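Side-chain contacts in nucleoporin NUP159 (Saccharomyces cerevisiae, PDB 1XIP), which is a component of the nuclear pore complex whose N-terminal beta-propeller domain tethers the helicase Dbp5 to the pore for mRNA export: residues Phe168-Asn172 and Ser173-Val177; Lys252-Gly256 and Ser257-Gln261. All coordinates share one frame; numbering follows the deposited sequence.

Interactions 1 and 2 are two beta hairpins of one beta-propeller, met in series along the chain; neither encloses nor crosses the other. Interaction 1 closes first, at the turn between strands 167-170 and 174-179, the first pair of a four-stranded blade. The chain completes that blade with strand 193-200 and starts the next with strand 215-221, whose residues Thr220 and Ile221 meet side chains of interaction 1. Interaction 2 then closes the turn between strands 246-254 and 257-263, farther from the centre of the chain, and packs back on strand 193-200 through His253 and Phe198. The two centres lie about 17 Å apart without touching.

Interaction 1. Residues Phe168-Asn172 and Ser173-Val177; sequences FDVTN and SQLAV
Leu175 crosses Val170 obliquely, its CD2 coming to 3.6 Å from Val170 CG1, on one face of an antiparallel beta hairpin that makes up the first two strands of a beta-propeller blade. With Leu175 CG opposite the backbone N (chi1 178°), the branch lies alongside the partner strand, and CD1 is 3.4 Å from Asp169 O. CD1 also approaches Phe168 CB at 4.2 Å. The Phe168 ring itself turns away from the second strand, toward Val140 and Leu142 of the preceding blade.

The strands run almost exactly antiparallel, at 172°. Asp169 and Ala176 form a hydrogen-bonded pair, with Ala176 N 2.9 Å from Asp169 O; Val170 and Leu175 form the non-hydrogen-bonded pair beside it. On the face of Asp169 and Ala176 the following blade packs. There Asp169 OD2 accepts a hydrogen bond from Ile221 N, which ties this carboxylate to the neighbouring sheet. Gln174, its chain extended, sends NE2 to Ser186 OG on the next strand of its own blade.

At the turn, Thr171 N bonds to Gln174 O at 2.9 Å, holding the two chains together where the strands end. The Thr171 hydroxyl stands between its backbone N and carbonyl carbon (chi1 60°), which brings it back over the turn as an acceptor for two amides. The weak bond from Ser173 N to this oxygen is consistent with an ST turn. Both grips are weak: Ser173 N lies 3.3 Å from Thr171 OG1, and Gln174 N 3.0 Å from Thr171 OG1 on a bent path.

Interaction 2. Residues Lys252-Gly256 and Ser257-Gln261; sequences KHIDG and SASFQ
Lys252 O is gripped twice by one residue across a beta hairpin, the outer part of a beta-propeller blade: Ser259 N donates to it at 2.9 Å and Ser259 OG donates to the same Lys252 O at 3.1 Å. The amide bond is almost straight (175° at the hydrogen). The two donors reach the oxygen from opposite faces of its carbonyl plane, so both can be used at once. As modelled, a first torsion of 12° nearly eclipses Ser259 OG with its own backbone N, which puts the hydroxyl beside the amide. In return Lys252 N bonds to Ser259 O, completing the antiparallel hydrogen-bonded pair.

On that same face Ile254 lays its terminal CD1 4.0 Å from Ser259 OG, giving the hydroxyl an apolar neighbour. Lys252 CE passes 4.2 Å from Gln261 OE1, but the polar ends of both side chains go elsewhere: Lys252 NZ to Lys311 O, and Gln261 NE2 to Asp7 O in the N-terminal segment that runs beside this strand.

The opposite face carries His253 and Ala258. His253 CD2 sits 3.6 Å from Ala258 N, which lies at the ring's edge near its plane, and the imidazole stacks with Phe198 of the preceding blade. Asp255 and Gly256 make a tight two-residue turn, both with positive phi, consistent with type I'. The backbone bonds between Ile254 and Ser257 are weak here, and a side chain reinforces them: Ser257 OG donates to Ile254 O at 3.0 Å, nearly along the C=O axis.

Interaction 1. Residues Phe168-Asn172 and Ser173-Val177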
loop_
_atom_site.group_PDB
_atom_site.type_symbol
_atom_site.label_atom_id
_atom_site.label_comp_id
_atom_site.label_asym_id
_atom_site.label_seq_id
_atom_site.Cartn_x
_atom_site.Cartn_y
_atom_site.Cartn_z
ATOM N N PHE A 168 0.838 6.803 -8.566
ATOM C CA PHE A 168 0.457 8.022 -7.877
ATOM C C PHE A 168 0.341 7.758 -6.375
ATOM O O PHE A 168 0.262 6.617 -5.943
ATOM C CB PHE A 168 -0.853 8.573 -8.447
ATOM C CG PHE A 168 -2.091 7.871 -7.923
ATOM C CD1 PHE A 168 -2.799 8.394 -6.838
ATOM C CD2 PHE A 168 -2.553 6.701 -8.524
ATOM C CE1 PHE A 168 -3.949 7.757 -6.355
ATOM C CE2 PHE A 168 -3.701 6.058 -8.059
ATOM C CZ PHE A 168 -4.399 6.583 -6.968
ATOM N N ASP A 169 0.339 8.823 -5.589
ATOM C CA ASP A 169 0.041 8.730 -4.163
ATOM C C ASP A 169 -0.697 9.999 -3.743
ATOM O O ASP A 169 -0.465 11.049 -4.316
ATOM C CB ASP A 169 1.339 8.552 -3.360
ATOM C CG ASP A 169 1.095 8.068 -1.940
ATOM O OD1 ASP A 169 -0.062 7.664 -1.607
ATOM O OD2 ASP A 169 2.007 8.053 -1.077
ATOM N N VAL A 170 -1.605 9.891 -2.771
ATOM C CA VAL A 170 -2.259 11.065 -2.187
ATOM C C VAL A 170 -2.234 11.054 -0.689
ATOM O O VAL A 170 -2.247 9.981 -0.052
ATOM C CB VAL A 170 -3.755 11.187 -2.536
ATOM C CG1 VAL A 170 -3.985 12.279 -3.557
ATOM C CG2 VAL A 170 -4.357 9.875 -2.945
ATOM N N THR A 171 -2.217 12.262 -0.128
ATOM C CA THR A 171 -2.565 12.484 1.262
ATOM C C THR A 171 -3.756 13.432 1.284
ATOM O O THR A 171 -4.301 13.779 0.241
ATOM C CB THR A 171 -1.393 13.114 2.029
ATOM O OG1 THR A 171 -1.051 14.383 1.432
ATOM C CG2 THR A 171 -0.129 12.262 1.897
ATOM N N ASN A 172 -4.141 13.871 2.471
ATOM C CA ASN A 172 -5.183 14.861 2.596
ATOM C C ASN A 172 -4.913 16.174 1.854
ATOM O O ASN A 172 -5.847 16.894 1.525
ATOM C CB ASN A 172 -5.447 15.152 4.060
ATOM C CG ASN A 172 -6.829 15.667 4.283
ATOM O OD1 ASN A 172 -7.060 16.880 4.280
ATOM N ND2 ASN A 172 -7.782 14.751 4.441
ATOM N N SER A 173 -3.641 16.477 1.588
ATOM C CA SER A 173 -3.264 17.794 1.061
ATOM C C SER A 173 -2.300 17.784 -0.123
ATOM O O SER A 173 -2.039 18.829 -0.710
ATOM C CB SER A 173 -2.709 18.667 2.182
ATOM O OG SER A 173 -1.623 18.028 2.816
ATOM N N GLN A 174 -1.793 16.605 -0.485
ATOM C CA GLN A 174 -0.835 16.480 -1.588
ATOM C C GLN A 174 -1.189 15.343 -2.551
ATOM O O GLN A 174 -1.797 14.356 -2.148
ATOM C CB GLN A 174 0.552 16.254 -1.014
ATOM C CG GLN A 174 1.697 16.585 -1.934
ATOM C CD GLN A 174 3.037 16.273 -1.283
ATOM O OE1 GLN A 174 3.082 15.873 -0.105
ATOM N NE2 GLN A 174 4.132 16.462 -2.030
ATOM N N LEU A 175 -0.813 15.501 -3.820
ATOM C CA LEU A 175 -0.924 14.441 -4.833
ATOM C C LEU A 175 0.365 14.363 -5.637
ATOM O O LEU A 175 0.761 15.333 -6.296
ATOM C CB LEU A 175 -2.121 14.683 -5.776
ATOM C CG LEU A 175 -2.498 13.769 -6.980
ATOM C CD1 LEU A 175 -1.725 12.481 -7.102
ATOM C CD2 LEU A 175 -3.982 13.437 -6.955
ATOM N N ALA A 176 1.022 13.209 -5.566
ATOM C CA ALA A 176 2.247 12.962 -6.323
ATOM C C ALA A 176 2.010 12.009 -7.506
ATOM O O ALA A 176 1.196 11.096 -7.440
ATOM C CB ALA A 176 3.321 12.417 -5.412
ATOM N N VAL A 177 2.753 12.222 -8.576
ATOM C CA VAL A 177 2.571 11.470 -9.807
ATOM C C VAL A 177 3.954 11.062 -10.353
ATOM O O VAL A 177 4.887 11.878 -10.372
ATOM C CB VAL A 177 1.776 12.338 -10.823
ATOM C CG1 VAL A 177 1.987 11.887 -12.238
ATOM C CG2 VAL A 177 0.285 12.348 -10.468
#

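Interaction 2. Residues Lys252-Gly256 and Ser257-Gln261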
loop_
_atom_site.group_PDB
_atom_site.type_symbol
_atom_site.label_atom_id
_atom_site.label_comp_id
_atom_site.label_asym_id
_atom_site.label_seq_id
_atom_site.Cartn_x
_atom_site.Cartn_y
_atom_site.Cartn_z
ATOM N N LYS A 252 14.334 13.872 -1.584
ATOM C CA LYS A 252 14.052 15.022 -0.717
ATOM C C LYS A 252 14.132 16.236 -1.598
ATOM O O LYS A 252 15.146 16.450 -2.272
ATOM C CB LYS A 252 15.069 15.140 0.426
ATOM C CG LYS A 252 15.318 13.834 1.203
ATOM C CD LYS A 252 15.897 14.097 2.602
ATOM C CE LYS A 252 16.084 12.785 3.377
ATOM N NZ LYS A 252 17.132 12.845 4.462
ATOM N N HIS A 253 13.054 17.016 -1.620
ATOM C CA HIS A 253 12.996 18.210 -2.450
ATOM C C HIS A 253 13.174 19.483 -1.627
ATOM O O HIS A 253 12.240 19.947 -0.980
ATOM C CB HIS A 253 11.689 18.263 -3.230
ATOM C CG HIS A 253 11.538 19.496 -4.056
ATOM N ND1 HIS A 253 10.676 20.519 -3.718
ATOM C CD2 HIS A 253 12.150 19.880 -5.202
ATOM C CE1 HIS A 253 10.757 21.477 -4.627
ATOM N NE2 HIS A 253 11.645 21.115 -5.538
ATOM N N ILE A 254 14.387 20.036 -1.663
ATOM C CA ILE A 254 14.711 21.289 -0.974
ATOM C C ILE A 254 14.852 22.411 -1.991
ATOM O O ILE A 254 15.748 22.375 -2.860
ATOM C CB ILE A 254 16.029 21.162 -0.123
ATOM C CG1 ILE A 254 16.019 19.896 0.753
ATOM C CG2 ILE A 254 16.239 22.406 0.740
ATOM C CD1 ILE A 254 17.197 18.925 0.486
ATOM N N ASP A 255 13.940 23.384 -1.894
ATOM C CA ASP A 255 14.039 24.675 -2.608
ATOM C C ASP A 255 14.308 24.615 -4.132
ATOM O O ASP A 255 15.367 25.071 -4.613
ATOM C CB ASP A 255 15.068 25.594 -1.923
ATOM C CG ASP A 255 14.702 27.065 -2.037
ATOM O OD1 ASP A 255 13.551 27.422 -1.680
ATOM O OD2 ASP A 255 15.499 27.931 -2.475
ATOM N N GLY A 256 13.336 24.071 -4.875
ATOM C CA GLY A 256 13.406 23.991 -6.326
ATOM C C GLY A 256 14.455 23.032 -6.865
ATOM O O GLY A 256 14.835 23.133 -8.034
ATOM N N SER A 257 14.926 22.113 -6.015
ATOM C CA SER A 257 15.878 21.069 -6.435
ATOM C C SER A 257 15.712 19.766 -5.659
ATOM O O SER A 257 15.878 19.724 -4.429
ATOM C CB SER A 257 17.336 21.565 -6.346
ATOM O OG SER A 257 17.747 21.755 -4.999
ATOM N N ALA A 258 15.394 18.705 -6.390
ATOM C CA ALA A 258 15.244 17.386 -5.798
ATOM C C ALA A 258 16.597 16.693 -5.692
ATOM O O ALA A 258 17.419 16.792 -6.595
ATOM C CB ALA A 258 14.294 16.557 -6.629
ATOM N N SER A 259 16.841 16.017 -4.579
ATOM C CA SER A 259 17.984 15.122 -4.474
ATOM C C SER A 259 17.498 13.674 -4.409
ATOM O O SER A 259 16.540 13.365 -3.710
ATOM C CB SER A 259 18.849 15.448 -3.255
ATOM O OG SER A 259 18.197 16.343 -2.385
ATOM N N PHE A 260 18.157 12.791 -5.143
ATOM C CA PHE A 260 17.846 11.387 -5.090
ATOM C C PHE A 260 18.927 10.700 -4.287
ATOM O O PHE A 260 20.073 11.128 -4.309
ATOM C CB PHE A 260 17.819 10.815 -6.495
ATOM C CG PHE A 260 16.659 11.272 -7.324
ATOM C CD1 PHE A 260 15.823 10.342 -7.923
ATOM C CD2 PHE A 260 16.416 12.614 -7.533
ATOM C CE1 PHE A 260 14.748 10.743 -8.714
ATOM C CE2 PHE A 260 15.341 13.026 -8.313
ATOM C CZ PHE A 260 14.508 12.083 -8.909
ATOM N N GLN A 261 18.564 9.636 -3.571
ATOM C CA GLN A 261 19.529 8.854 -2.801
ATOM C C GLN A 261 19.067 7.410 -2.758
ATOM O O GLN A 261 17.903 7.156 -2.443
ATOM C CB GLN A 261 19.606 9.377 -1.370
ATOM C CG GLN A 261 20.287 10.735 -1.177
ATOM C CD GLN A 261 20.134 11.238 0.247
ATOM O OE1 GLN A 261 19.083 11.762 0.611
ATOM N NE2 GLN A 261 21.170 11.053 1.064
#